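Local atomic coordinates of CpuTA1 (Curtobacterium pusillum, PDB entry 5K3W), a protein that binds pyridoxal-5'-phosphate and belongs, by family, to the class IV aminotransferases, a group of fold-type IV PLP proteins. Residues L73-L76 against A77-A81; V101-Y104 against R105-G109; T223-T226 against D227-I230. One frame throughout, in Å; residues are numbered along the deposited sequence.

Contact 1: residues L73-L76 against A77-A81; sequences LGRL and AHSAA. With PLP (pyridoxal-5'-phosphate), chain C.
Phosphate oxygen O3P of PLP is gripped by two nitrogens of Arg-75, whose own carbonyl O receives the backbone N of Ser-79 one turn further along. The motif is a run of regular alpha-helix, part of helix 69-82 in this class IV aminotransferase. Arg-75 NH1 lies 2.9 Å from PLP O3P. Arg-75 NH2 lies 2.9 Å from the same oxygen, so O3P sits in the fork of the guanidinium. The phosphorus lies in the guanidinium plane, at its edge. A longer third bond, 3.3 Å, runs from Arg-75 NH1 to the ester oxygen O4P of PLP.

The side chain leaves the helix with CG anti to the backbone N (chi1 -169°). It then bends at chi3 (65°), which carries the guanidinium to the phosphate. Outside the helix, Glu-57 forms a salt bridge with NH2 and the carbonyl of Ala-232 accepts from NH1. These partners, with the phosphate, fix the rotation of the group.

Successive i to i+4 backbone bonds run past this residue. Ser-79 N to Arg-75 O is 2.8 Å and nearly straight, at 173°. The next bond, Ala-80 N to Leu-76 O, is also 2.8 Å. The two earlier bonds are Ala-77 N to Leu-73 O at 3.2 Å and His-78 N to Gly-74 O at 3.0 Å.

Leu-73 and Leu-76 both pack on Leu-118 of strand 114-121. Leu-76 also meets Val-55 and Glu-57 of strand 54-62. The buried hydroxyl of Ser-79 is satisfied by a bond with the backbone N of Lys-174. Ala-80 CB lies 3.3 Å from Leu-76 O, the acceptor of its own backbone N.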
ATOM      1  N   LEU A  73      -8.343  -4.821 -18.542  1.00 19.92           N
ATOM      2  CA  LEU A  73      -6.977  -5.175 -18.917  1.00 15.37           C
ATOM      3  C   LEU A  73      -6.189  -3.943 -19.302  1.00 17.49           C
ATOM      4  O   LEU A  73      -5.003  -3.831 -18.977  1.00 16.30           O
ATOM      5  CB  LEU A  73      -6.969  -6.167 -20.073  1.00 21.16           C
ATOM      6  CG  LEU A  73      -7.521  -7.560 -19.791  1.00 29.08           C
ATOM      7  CD1 LEU A  73      -7.363  -8.415 -21.048  1.00 20.69           C
ATOM      8  CD2 LEU A  73      -6.836  -8.200 -18.577  1.00 12.66           C
ATOM      9  N   GLY A  74      -6.823  -3.026 -20.038  1.00 20.65           N
ATOM     10  CA  GLY A  74      -6.157  -1.785 -20.384  1.00 16.17           C
ATOM     11  C   GLY A  74      -5.721  -1.021 -19.153  1.00 21.94           C
ATOM     12  O   GLY A  74      -4.605  -0.491 -19.104  1.00 23.31           O
ATOM     13  N   ARG A  75      -6.587  -0.981 -18.127  1.00 16.15           N
ATOM     14  CA  ARG A  75      -6.276  -0.238 -16.916  1.00 18.75           C
ATOM     15  C   ARG A  75      -5.253  -0.969 -16.063  1.00 20.00           C
ATOM     16  O   ARG A  75      -4.444  -0.325 -15.390  1.00 20.26           O
ATOM     17  CB  ARG A  75      -7.550   0.046 -16.114  1.00 21.99           C
ATOM     18  CG  ARG A  75      -7.340   1.039 -14.980  1.00 19.15           C
ATOM     19  CD  ARG A  75      -8.635   1.354 -14.237  1.00 22.40           C
ATOM     20  NE  ARG A  75      -9.185   0.192 -13.545  1.00 23.85           N
ATOM     21  CZ  ARG A  75     -10.399   0.146 -12.996  1.00 23.99           C
ATOM     22  NH1 ARG A  75     -11.207   1.197 -13.054  1.00 19.78           N
ATOM     23  NH2 ARG A  75     -10.807  -0.956 -12.381  1.00 21.46           N
ATOM     24  N   LEU A  76      -5.244  -2.301 -16.096  1.00 16.52           N
ATOM     25  CA  LEU A  76      -4.152  -3.028 -15.460  1.00 17.25           C
ATOM     26  C   LEU A  76      -2.811  -2.544 -15.995  1.00 24.64           C
ATOM     27  O   LEU A  76      -1.877  -2.273 -15.226  1.00 19.75           O
ATOM     28  CB  LEU A  76      -4.312  -4.526 -15.699  1.00 17.90           C
ATOM     29  CG  LEU A  76      -3.289  -5.451 -15.051  1.00 24.51           C
ATOM     30  CD1 LEU A  76      -3.536  -5.595 -13.520  1.00 17.34           C
ATOM     31  CD2 LEU A  76      -3.335  -6.791 -15.766  1.00 22.03           C
ATOM     32  N   ALA A  77      -2.721  -2.404 -17.326  1.00 16.52           N
ATOM     33  CA  ALA A  77      -1.490  -1.958 -17.972  1.00 21.81           C
ATOM     34  C   ALA A  77      -1.148  -0.539 -17.568  1.00 18.60           C
ATOM     35  O   ALA A  77       0.019  -0.219 -17.309  1.00 19.93           O
ATOM     36  CB  ALA A  77      -1.628  -2.047 -19.501  1.00 14.46           C
ATOM     37  N   HIS A  78      -2.161   0.329 -17.525  1.00 21.12           N
ATOM     38  CA  HIS A  78      -1.946   1.718 -17.137  1.00 20.75           C
ATOM     39  C   HIS A  78      -1.448   1.831 -15.694  1.00 19.46           C
ATOM     40  O   HIS A  78      -0.531   2.606 -15.408  1.00 16.64           O
ATOM     41  CB  HIS A  78      -3.243   2.497 -17.328  1.00 18.77           C
ATOM     42  CG  HIS A  78      -3.142   3.925 -16.907  1.00 27.70           C
ATOM     43  ND1 HIS A  78      -2.372   4.845 -17.585  1.00 31.00           N
ATOM     44  CD2 HIS A  78      -3.692   4.588 -15.863  1.00 30.69           C
ATOM     45  CE1 HIS A  78      -2.462   6.017 -16.983  1.00 28.60           C
ATOM     46  NE2 HIS A  78      -3.257   5.890 -15.935  1.00 25.19           N
ATOM     47  N   SER A  79      -2.056   1.076 -14.766  1.00 21.06           N
ATOM     48  CA  SER A  79      -1.566   1.046 -13.390  1.00 16.05           C
ATOM     49  C   SER A  79      -0.152   0.500 -13.345  1.00 18.23           C
ATOM     50  O   SER A  79       0.722   1.070 -12.681  1.00 18.03           O
ATOM     51  CB  SER A  79      -2.485   0.209 -12.503  1.00 15.10           C
ATOM     52  OG  SER A  79      -3.817   0.700 -12.534  1.00 16.33           O
ATOM     53  N   ALA A  80       0.095  -0.594 -14.074  1.00 20.85           N
ATOM     54  CA  ALA A  80       1.440  -1.150 -14.166  1.00 19.48           C
ATOM     55  C   ALA A  80       2.445  -0.083 -14.582  1.00 26.16           C
ATOM     56  O   ALA A  80       3.521   0.042 -13.981  1.00 24.51           O
ATOM     57  CB  ALA A  80       1.452  -2.316 -15.153  1.00 18.60           C
ATOM     58  N   ALA A  81       2.096   0.709 -15.607  1.00 20.11           N
ATOM     59  CA  ALA A  81       3.021   1.714 -16.130  1.00 27.93           C
ATOM     60  C   ALA A  81       3.296   2.800 -15.098  1.00 18.78           C
ATOM     61  O   ALA A  81       4.439   3.249 -14.955  1.00 17.04           O
ATOM     62  CB  ALA A  81       2.472   2.327 -17.431  1.00 15.64           C
TER
HETATM   63  N1  PLP C 401     -11.658   3.968  -7.308  1.00 28.40           N
HETATM   64  C2  PLP C 401     -10.810   3.046  -6.768  1.00 30.06           C
HETATM   65  C2A PLP C 401      -9.706   3.477  -5.820  1.00 16.89           C
HETATM   66  C3  PLP C 401     -10.954   1.714  -7.104  1.00 23.95           C
HETATM   67  O3  PLP C 401     -10.055   0.798  -6.538  1.00 18.43           O
HETATM   68  C4  PLP C 401     -11.941   1.328  -7.978  1.00 26.31           C
HETATM   69  C4A PLP C 401     -12.173  -0.108  -8.365  1.00 23.24           C
HETATM   70  C5  PLP C 401     -12.793   2.245  -8.515  1.00 26.73           C
HETATM   71  C6  PLP C 401     -12.638   3.579  -8.175  1.00 28.17           C
HETATM   72  C5A PLP C 401     -13.899   1.795  -9.463  1.00 21.88           C
HETATM   73  O4P PLP C 401     -13.402   1.115 -10.601  1.00 22.44           O
HETATM   74  P   PLP C 401     -14.276  -0.005 -11.325  1.00 25.49           P
HETATM   75  O1P PLP C 401     -15.662   0.518 -11.633  1.00 20.55           O
HETATM   76  O2P PLP C 401     -14.379  -1.249 -10.477  1.00 19.41           O
HETATM   77  O3P PLP C 401     -13.631  -0.368 -12.637  1.00 20.08           O

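Contact 2: residues V101-Y104 against R105-G109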
ATOM      1  N   VAL A 101     -12.677 -18.542 -15.204  1.00 16.13           N
ATOM      2  CA  VAL A 101     -14.133 -18.596 -15.180  1.00 22.48           C
ATOM      3  C   VAL A 101     -14.599 -19.969 -15.637  1.00 23.22           C
ATOM      4  O   VAL A 101     -15.517 -20.561 -15.056  1.00 23.56           O
ATOM      5  CB  VAL A 101     -14.739 -17.463 -16.032  1.00 21.33           C
ATOM      6  CG1 VAL A 101     -16.232 -17.695 -16.233  1.00 15.72           C
ATOM      7  CG2 VAL A 101     -14.507 -16.108 -15.346  1.00 15.95           C
ATOM      8  N   ALA A 102     -13.933 -20.519 -16.652  1.00 21.30           N
ATOM      9  CA  ALA A 102     -14.342 -21.811 -17.176  1.00 20.44           C
ATOM     10  C   ALA A 102     -14.153 -22.895 -16.127  1.00 24.45           C
ATOM     11  O   ALA A 102     -15.046 -23.728 -15.922  1.00 22.79           O
ATOM     12  CB  ALA A 102     -13.561 -22.129 -18.460  1.00 13.30           C
ATOM     13  N   ASP A 103     -13.009 -22.883 -15.431  1.00 20.56           N
ATOM     14  CA  ASP A 103     -12.745 -23.924 -14.442  1.00 23.36           C
ATOM     15  C   ASP A 103     -13.664 -23.799 -13.233  1.00 22.82           C
ATOM     16  O   ASP A 103     -14.146 -24.809 -12.703  1.00 29.31           O
ATOM     17  CB  ASP A 103     -11.293 -23.881 -13.988  1.00 19.18           C
ATOM     18  CG  ASP A 103     -11.023 -24.864 -12.872  1.00 23.86           C
ATOM     19  OD1 ASP A 103     -10.696 -26.033 -13.179  1.00 22.13           O
ATOM     20  OD2 ASP A 103     -11.161 -24.473 -11.687  1.00 25.26           O
ATOM     21  N   TYR A 104     -13.908 -22.576 -12.773  1.00 17.92           N
ATOM     22  CA  TYR A 104     -14.838 -22.400 -11.669  1.00 21.95           C
ATOM     23  C   TYR A 104     -16.201 -22.991 -12.010  1.00 22.51           C
ATOM     24  O   TYR A 104     -16.798 -23.703 -11.200  1.00 21.45           O
ATOM     25  CB  TYR A 104     -14.970 -20.920 -11.309  1.00 17.02           C
ATOM     26  CG  TYR A 104     -15.810 -20.720 -10.075  1.00 20.96           C
ATOM     27  CD1 TYR A 104     -17.204 -20.685 -10.162  1.00 16.34           C
ATOM     28  CD2 TYR A 104     -15.215 -20.603  -8.809  1.00 17.67           C
ATOM     29  CE1 TYR A 104     -17.986 -20.523  -9.041  1.00 19.72           C
ATOM     30  CE2 TYR A 104     -15.993 -20.434  -7.672  1.00 20.23           C
ATOM     31  CZ  TYR A 104     -17.381 -20.395  -7.795  1.00 24.27           C
ATOM     32  OH  TYR A 104     -18.173 -20.236  -6.685  1.00 19.98           O
ATOM     33  N   ARG A 105     -16.714 -22.706 -13.208  1.00 22.58           N
ATOM     34  CA  ARG A 105     -18.062 -23.151 -13.532  1.00 23.19           C
ATOM     35  C   ARG A 105     -18.119 -24.647 -13.805  1.00 20.59           C
ATOM     36  O   ARG A 105     -19.138 -25.287 -13.530  1.00 17.68           O
ATOM     37  CB  ARG A 105     -18.608 -22.356 -14.723  1.00 22.60           C
ATOM     38  CG  ARG A 105     -19.053 -20.945 -14.339  1.00 30.88           C
ATOM     39  CD  ARG A 105     -18.906 -19.947 -15.485  1.00 37.06           C
ATOM     40  NE  ARG A 105     -19.783 -20.251 -16.613  1.00 27.80           N
ATOM     41  CZ  ARG A 105     -21.084 -19.989 -16.627  1.00 36.50           C
ATOM     42  NH1 ARG A 105     -21.655 -19.425 -15.574  1.00 37.47           N
ATOM     43  NH2 ARG A 105     -21.821 -20.301 -17.683  1.00 41.86           N
ATOM     44  N   SER A 106     -17.050 -25.234 -14.328  1.00 19.35           N
ATOM     45  CA  SER A 106     -17.137 -26.653 -14.632  1.00 23.94           C
ATOM     46  C   SER A 106     -17.154 -27.480 -13.357  1.00 29.61           C
ATOM     47  O   SER A 106     -17.720 -28.580 -13.346  1.00 30.53           O
ATOM     48  CB  SER A 106     -15.995 -27.085 -15.555  1.00 20.30           C
ATOM     49  OG  SER A 106     -14.772 -27.135 -14.865  1.00 24.79           O
ATOM     50  N   ARG A 107     -16.570 -26.960 -12.274  1.00 25.13           N
ATOM     51  CA  ARG A 107     -16.600 -27.628 -10.978  1.00 22.71           C
ATOM     52  C   ARG A 107     -17.814 -27.247 -10.143  1.00 18.91           C
ATOM     53  O   ARG A 107     -18.408 -28.110  -9.489  1.00 19.71           O
ATOM     54  CB  ARG A 107     -15.328 -27.304 -10.183  1.00 24.05           C
ATOM     55  CG  ARG A 107     -14.068 -27.884 -10.770  1.00 16.43           C
ATOM     56  CD  ARG A 107     -12.860 -27.552  -9.912  1.00 24.61           C
ATOM     57  NE  ARG A 107     -12.662 -26.115  -9.735  1.00 22.02           N
ATOM     58  CZ  ARG A 107     -12.881 -25.466  -8.598  1.00 21.68           C
ATOM     59  NH1 ARG A 107     -13.299 -26.123  -7.526  1.00 24.25           N
ATOM     60  NH2 ARG A 107     -12.669 -24.168  -8.527  1.00 18.59           N
ATOM     61  N   ASN A 108     -18.189 -25.968 -10.132  1.00 19.20           N
ATOM     62  CA  ASN A 108     -19.226 -25.467  -9.234  1.00 21.88           C
ATOM     63  C   ASN A 108     -20.551 -25.220  -9.928  1.00 17.23           C
ATOM     64  O   ASN A 108     -21.504 -24.798  -9.267  1.00 22.47           O
ATOM     65  CB  ASN A 108     -18.756 -24.175  -8.556  1.00 15.57           C
ATOM     66  CG  ASN A 108     -17.460 -24.365  -7.817  1.00 19.18           C
ATOM     67  OD1 ASN A 108     -17.401 -25.132  -6.863  1.00 27.42           O
ATOM     68  ND2 ASN A 108     -16.403 -23.692  -8.261  1.00 20.39           N
ATOM     69  N   GLY A 109     -20.637 -25.494 -11.230  1.00 24.10           N
ATOM     70  CA  GLY A 109     -21.778 -25.125 -12.044  1.00 20.71           C
ATOM     71  C   GLY A 109     -21.816 -23.622 -12.244  1.00 27.35           C
ATOM     72  O   GLY A 109     -20.907 -22.888 -11.860  1.00 30.84           O
TER
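Arg-107 folds back along the helix to reach Asp-103, one turn earlier. Its CB passes near the carbonyl O of Asp-103. Its CG, anti to the carbonyl carbon of its own residue (chi1 -67°), lies 3.6 Å from Asp-103 O. The chain then bends at chi3, and Arg-107 CD comes 3.9 Å from Asp-103 OD2. Arg-107 NE closes a salt bridge to Asp-103 OD2 at 3.0 Å. The carboxylate oxygen lies near the guanidinium plane, at its edge, while NE meets OD2 from above the carboxylate plane. The two flat groups are turned 29° apart. At the tip, Arg-107 NH2 binds Arg-3 O and Thr-5 OG1, and Thr-5 OG1 also bonds Asp-103 OD2. The pair is therefore tied to the start of the chain as well as to itself.

Asp-103 O takes two donors from one face of its plane, Arg-107 N and, at 3.2 Å, Ser-106 OG.

Tyr-104 and Asn-108 form the second pair. Asn-108 ND2 sits 3.2 Å above the ring plane of Tyr-104, over its centre. Asn-108 CB makes an off-centre CH-pi contact, 4.2 Å from the Tyr-104 ring centroid. ND2 donates to Arg-3 O, with a weak further bond of 3.0 Å from Asn-108 ND2 to Tyr-104 O. The same ND2 also lies over one face of the Arg-107 guanidinium. The Asn-108 side chain is about 4 Å from a bound 3-aminobenzoic acid.

Gly-109 leaves the helix with positive phi (70°), which marks the C-terminal end of helix 90-108. That end bonds to Arg-3, just before strand 5-9, and to Thr-5, the first residue of that strand. The Tyr-104 ring rests on Val-136, Asp-137 and Glu-138 of strand 131-138.

Contact 3: residues T223-T226 against D227-I230; sequences TPQT and DQGI
Gln-225 and Asp-227 each turn CG into the position between their own backbone N and carbonyl carbon (chi1 66° and 61°), and this brings their polar ends together. Gln-225 NE2 donates to Asp-227 OD1 at 2.9 Å. It uses the syn lone pair of that oxygen, and OD1 lies near the plane of the Gln-225 amide. The side-chain bond spans the residue between them, Thr-226.

Gln-228 reaches back from the other end of the turn. Its chain, extended beyond CG, brings the amide to the Gln-225 carbonyl. Gln-228 NE2 donates to Gln-225 O at 2.7 Å, in the carbonyl plane and on a lone pair. The same oxygen takes a weak backbone bond from Gln-228 N, 3.4 Å from Gln-225 O. One carbonyl is thus held mainly by the side chain and weakly by the main chain of one residue. The two glutamine amides do not stack, because their planes stand 83° apart. Gln-228 NE2 also packs against the proline, 3.7 Å from Pro-224 CB.

Ile-230 closes the apolar side. Its CD1 is 4.1 Å from Pro-224 CB and 3.6 Å from Gln-225 O. A water receives weakly from Gly-229 N and donates to Thr-226 O, 2.8 Å from that oxygen. It bridges the backbone where the chain turns. Gly-229 has positive phi, a conformation that favours glycine.

At the first corner of the turn, Gln-225 shares a backbone bond with Arg-253. Just before it, Thr-223 does so with Glu-251, both partners on strand 250-253. The Ile-230 side chain is about 6 Å from PLP. Residues 225-228 form a beta turn whose backbone bond is weak and which the Gln-228 amide reinforces, in the connection from strand 220-224 to helix 234-245 beside the cofactor site.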
ATOM      1  N   THR A 223     -19.297  13.365 -13.137  1.00 24.69           N
ATOM      2  CA  THR A 223     -18.347  12.532 -12.419  1.00 26.99           C
ATOM      3  C   THR A 223     -17.040  13.311 -12.371  1.00 26.71           C
ATOM      4  O   THR A 223     -16.729  14.021 -13.335  1.00 27.54           O
ATOM      5  CB  THR A 223     -18.126  11.161 -13.091  1.00 22.88           C
ATOM      6  OG1 THR A 223     -17.666  10.212 -12.120  1.00 23.94           O
ATOM      7  CG2 THR A 223     -17.072  11.246 -14.206  1.00 19.54           C
ATOM      8  N   PRO A 224     -16.268  13.219 -11.287  1.00 22.11           N
ATOM      9  CA  PRO A 224     -14.971  13.909 -11.255  1.00 23.03           C
ATOM     10  C   PRO A 224     -14.093  13.463 -12.415  1.00 24.93           C
ATOM     11  O   PRO A 224     -13.926  12.267 -12.662  1.00 24.97           O
ATOM     12  CB  PRO A 224     -14.372  13.491  -9.900  1.00 28.71           C
ATOM     13  CG  PRO A 224     -15.546  13.102  -9.045  1.00 27.72           C
ATOM     14  CD  PRO A 224     -16.566  12.520 -10.022  1.00 28.79           C
ATOM     15  N   GLN A 225     -13.529  14.434 -13.134  1.00 23.53           N
ATOM     16  CA  GLN A 225     -12.657  14.083 -14.246  1.00 24.95           C
ATOM     17  C   GLN A 225     -11.428  13.335 -13.726  1.00 23.74           C
ATOM     18  O   GLN A 225     -10.966  13.560 -12.610  1.00 26.20           O
ATOM     19  CB  GLN A 225     -12.283  15.332 -15.047  1.00 25.25           C
ATOM     20  CG  GLN A 225     -11.425  16.354 -14.327  1.00 36.86           C
ATOM     21  CD  GLN A 225     -11.126  17.569 -15.202  1.00 37.77           C
ATOM     22  OE1 GLN A 225     -12.041  18.239 -15.683  1.00 40.21           O
ATOM     23  NE2 GLN A 225      -9.847  17.847 -15.420  1.00 30.68           N
ATOM     24  N   THR A 226     -10.913  12.415 -14.540  1.00 22.00           N
ATOM     25  CA  THR A 226     -10.070  11.326 -14.055  1.00 24.79           C
ATOM     26  C   THR A 226      -8.570  11.600 -14.173  1.00 25.87           C
ATOM     27  O   THR A 226      -7.765  10.684 -13.976  1.00 25.34           O
ATOM     28  CB  THR A 226     -10.424  10.021 -14.791  1.00 28.35           C
ATOM     29  OG1 THR A 226     -10.018  10.111 -16.163  1.00 25.75           O
ATOM     30  CG2 THR A 226     -11.917   9.779 -14.739  1.00 22.27           C
ATOM     31  N   ASP A 227      -8.174  12.823 -14.490  1.00 24.23           N
ATOM     32  CA  ASP A 227      -6.797  13.229 -14.276  1.00 26.82           C
ATOM     33  C   ASP A 227      -6.564  13.809 -12.879  1.00 26.48           C
ATOM     34  O   ASP A 227      -5.448  14.232 -12.579  1.00 23.64           O
ATOM     35  CB  ASP A 227      -6.378  14.243 -15.333  1.00 24.65           C
ATOM     36  CG  ASP A 227      -7.217  15.498 -15.301  1.00 34.12           C
ATOM     37  OD1 ASP A 227      -8.278  15.499 -14.640  1.00 40.27           O
ATOM     38  OD2 ASP A 227      -6.828  16.483 -15.959  1.00 38.20           O
ATOM     39  N   GLN A 228      -7.579  13.817 -12.017  1.00 24.91           N
ATOM     40  CA  GLN A 228      -7.428  14.324 -10.658  1.00 27.29           C
ATOM     41  C   GLN A 228      -6.810  13.288  -9.719  1.00 26.91           C
ATOM     42  O   GLN A 228      -7.101  13.281  -8.519  1.00 25.15           O
ATOM     43  CB  GLN A 228      -8.785  14.783 -10.116  1.00 25.02           C
ATOM     44  CG  GLN A 228      -9.297  16.077 -10.744  1.00 24.03           C
ATOM     45  CD  GLN A 228     -10.744  16.375 -10.378  1.00 30.95           C
ATOM     46  OE1 GLN A 228     -11.027  17.184  -9.487  1.00 28.27           O
ATOM     47  NE2 GLN A 228     -11.667  15.724 -11.070  1.00 25.49           N
ATOM     48  N   GLY A 229      -5.952  12.420 -10.243  1.00 23.14           N
ATOM     49  CA  GLY A 229      -5.325  11.422  -9.394  1.00 23.39           C
ATOM     50  C   GLY A 229      -6.291  10.377  -8.877  1.00 28.43           C
ATOM     51  O   GLY A 229      -6.194   9.974  -7.714  1.00 20.18           O
ATOM     52  N   ILE A 230      -7.215   9.923  -9.730  1.00 25.72           N
ATOM     53  CA  ILE A 230      -8.243   8.946  -9.405  1.00 20.35           C
ATOM     54  C   ILE A 230      -8.281   7.923 -10.535  1.00 28.97           C
ATOM     55  O   ILE A 230      -7.715   8.132 -11.611  1.00 28.18           O
ATOM     56  CB  ILE A 230      -9.635   9.593  -9.243  1.00 24.63           C
ATOM     57  CG1 ILE A 230     -10.147  10.066 -10.611  1.00 18.91           C
ATOM     58  CG2 ILE A 230      -9.582  10.751  -8.263  1.00 22.71           C
ATOM     59  CD1 ILE A 230     -11.543  10.621 -10.603  1.00 19.36           C
TER
HETATM   60  O   HOH W   1      -5.378  10.884 -12.557  1.00 24.95           O

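In the fold
All three contacts are local. Contacts 1 and 2 each lie within a single helix, 69-82 and 90-108, which follow one another in the chain. Contact 3 joins the end of strand 220-224 to a loop. Measured centre to centre, buried contact 1 lies about 12 Å from the middle of the chain. Partly buried contact 2 lies about 23 Å from it, with partly buried contact 3 on the opposite side. The nearest atoms of contacts 1 and 3 are about 7 Å from each other. Both lie near PLP, but only contact 1 bonds to it. Contact 1 offers charge to a phosphate, contact 2 pairs opposite charges at a helix end, and contact 3 relies on amides and a carboxylate.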